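Local structure of BH2092 protein (Bacillus halodurans, 3NHV) at residues 20-24 / 110-114. The protein is of unknown function but carries a rhodanese-like domain, the alpha/beta fold used by sulfurtransferases and related phosphatases. Sequence-based numbering, arbitrary orientation.
Sequences IADLS and YWRKE
Tyr-110 meets Ile-20 through its own CB, 4.3 Å from Ile-20 CG1. The phenol turns away from helix 20-28, and its hydroxyl is hydrogen-bonded to Glu-109 of the second subunit. Trp-111 does most of the bridging, because a large flat side chain lets one residue touch Ile-20, Leu-23 and Ser-24. Its CG stands anti to the backbone N (chi1 167°), which swings the indole across to the other helix. Ile-20 CG2 approaches the ring obliquely, 3.6 Å from Trp-111 CE3, while Ile-20 CD1 packs against the tryptophan backbone, 3.8 Å from Trp-111 CA. The benzo end reaches further along helix 20-28: Leu-23 CD1 lies 4.0 Å from Trp-111 CZ3, and Ser-24 N lies at the ring edge. Ser-24 suits this site by being small, and its hydroxyl is kept within its own helix by a 2.6 Å bond from Ser-24 OG to Ala-21 O. The indole NE1 is satisfied by the carbonyl of Glu-117. Just past helix 107-113, Glu-114 runs its extended side chain across Ile-20, with Glu-114 OE1 3.0 Å from Ile-20 CG2, a close carbon–oxygen approach and not a hydrogen bond. Ala-21 N, in the first turn of helix 20-28, has no helical carbonyl one turn back; a water accepts from it and donates to Glu-114 OE1, whose negative charge is probably favourable near a helix start. Cut back to an alanine, Ile-20 would lose CG1, CG2 and CD1, which is likely to leave Trp-111 CE3 and the Glu-114 carboxylate without much of the surface they rest on. No direct hydrogen bond joins the two segments; they meet by apolar packing and one water bridge. Leu-104 of strand 100-105 touches both Ile-20 and Leu-23, while Met-132 of the second subunit packs on Ile-20 and Trp-111, placing this helix pair between the sheet and a subunit interface.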
loop_
_atom_site.group_PDB
_atom_site.type_symbol
_atom_site.label_atom_id
_atom_site.label_comp_id
_atom_site.label_asym_id
_atom_site.label_seq_id
_atom_site.Cartn_x
_atom_site.Cartn_y
_atom_site.Cartn_z
ATOM N N ILE B 20 -2.948 11.076 3.623
ATOM C CA ILE B 20 -4.056 11.667 4.351
ATOM C C ILE B 20 -3.633 12.908 5.128
ATOM O O ILE B 20 -4.266 13.958 5.038
ATOM C CB ILE B 20 -4.668 10.642 5.314
ATOM C CG1 ILE B 20 -5.091 9.401 4.530
ATOM C CG2 ILE B 20 -5.871 11.234 6.022
ATOM C CD1 ILE B 20 -6.112 9.689 3.450
ATOM N N ALA B 21 -2.554 12.787 5.885
ATOM C CA ALA B 21 -2.046 13.895 6.675
ATOM C C ALA B 21 -1.825 15.133 5.821
ATOM O O ALA B 21 -2.345 16.201 6.117
ATOM C CB ALA B 21 -0.734 13.492 7.355
ATOM N N ASP B 22 -1.040 14.991 4.763
ATOM C CA ASP B 22 -0.759 16.130 3.904
ATOM C C ASP B 22 -2.006 16.752 3.281
ATOM O O ASP B 22 -2.091 17.972 3.158
ATOM C CB ASP B 22 0.227 15.739 2.805
ATOM C CG ASP B 22 1.575 15.321 3.359
ATOM O OD1 ASP B 22 2.120 16.052 4.212
ATOM O OD2 ASP B 22 2.091 14.261 2.936
ATOM N N LEU B 23 -2.966 15.917 2.888
ATOM C CA LEU B 23 -4.190 16.408 2.279
ATOM C C LEU B 23 -5.012 17.172 3.312
ATOM O O LEU B 23 -5.568 18.225 3.010
ATOM C CB LEU B 23 -5.020 15.246 1.732
ATOM C CG LEU B 23 -5.898 15.467 0.488
ATOM C CD1 LEU B 23 -7.056 14.483 0.524
ATOM C CD2 LEU B 23 -6.423 16.875 0.423
ATOM N N SER B 24 -5.078 16.641 4.531
ATOM C CA SER B 24 -5.843 17.273 5.602
ATOM C C SER B 24 -5.306 18.662 5.901
ATOM O O SER B 24 -6.058 19.579 6.218
ATOM C CB SER B 24 -5.795 16.429 6.882
ATOM O OG SER B 24 -4.524 16.504 7.513
ATOM N N TYR B 110 -8.920 5.281 4.594
ATOM C CA TYR B 110 -8.075 5.758 5.673
ATOM C C TYR B 110 -8.304 7.222 6.024
ATOM O O TYR B 110 -7.876 7.688 7.079
ATOM C CB TYR B 110 -6.604 5.473 5.351
ATOM C CG TYR B 110 -6.178 4.093 5.814
ATOM C CD1 TYR B 110 -5.681 3.892 7.110
ATOM C CD2 TYR B 110 -6.345 2.969 4.993
ATOM C CE1 TYR B 110 -5.369 2.611 7.578
ATOM C CE2 TYR B 110 -6.034 1.682 5.458
ATOM C CZ TYR B 110 -5.551 1.517 6.748
ATOM O OH TYR B 110 -5.265 0.257 7.218
ATOM N N TRP B 111 -8.999 7.947 5.155
ATOM C CA TRP B 111 -9.294 9.347 5.430
ATOM C C TRP B 111 -10.299 9.389 6.570
ATOM O O TRP B 111 -10.188 10.201 7.493
ATOM C CB TRP B 111 -9.881 10.027 4.197
ATOM C CG TRP B 111 -10.468 11.345 4.507
ATOM C CD1 TRP B 111 -11.746 11.596 4.910
ATOM C CD2 TRP B 111 -9.784 12.602 4.526
ATOM N NE1 TRP B 111 -11.901 12.931 5.184
ATOM C CE2 TRP B 111 -10.715 13.573 4.957
ATOM C CE3 TRP B 111 -8.477 13.001 4.224
ATOM C CZ2 TRP B 111 -10.377 14.924 5.093
ATOM C CZ3 TRP B 111 -8.138 14.345 4.360
ATOM C CH2 TRP B 111 -9.085 15.290 4.791
ATOM N N ARG B 112 -11.280 8.497 6.497
ATOM C CA ARG B 112 -12.307 8.408 7.519
ATOM C C ARG B 112 -11.740 7.753 8.780
ATOM O O ARG B 112 -12.041 8.185 9.888
ATOM C CB ARG B 112 -13.512 7.621 6.982
ATOM C CG ARG B 112 -14.252 8.311 5.836
ATOM C CD ARG B 112 -15.232 7.363 5.169
ATOM N NE ARG B 112 -16.269 6.927 6.097
ATOM C CZ ARG B 112 -17.143 5.955 5.854
ATOM N NH1 ARG B 112 -17.124 5.296 4.703
ATOM N NH2 ARG B 112 -18.044 5.641 6.772
ATOM N N LYS B 113 -10.911 6.724 8.620
ATOM C CA LYS B 113 -10.311 6.070 9.782
ATOM C C LYS B 113 -9.469 7.076 10.566
ATOM O O LYS B 113 -9.435 7.045 11.793
ATOM C CB LYS B 113 -9.425 4.893 9.363
ATOM C CG LYS B 113 -10.181 3.597 9.077
ATOM C CD LYS B 113 -9.219 2.472 8.708
ATOM C CE LYS B 113 -9.961 1.210 8.278
ATOM N NZ LYS B 113 -9.043 0.131 7.785
ATOM N N GLU B 114 -8.794 7.974 9.860
ATOM C CA GLU B 114 -7.982 8.967 10.535
ATOM C C GLU B 114 -8.841 10.132 11.035
ATOM O O GLU B 114 -8.361 11.252 11.225
ATOM C CB GLU B 114 -6.858 9.442 9.611
ATOM C CG GLU B 114 -5.687 8.464 9.592
ATOM C CD GLU B 114 -4.695 8.723 8.475
ATOM O OE1 GLU B 114 -4.323 9.897 8.258
ATOM O OE2 GLU B 114 -4.269 7.741 7.820
HETATM O O HOH W 1 -1.505 10.050 6.712
#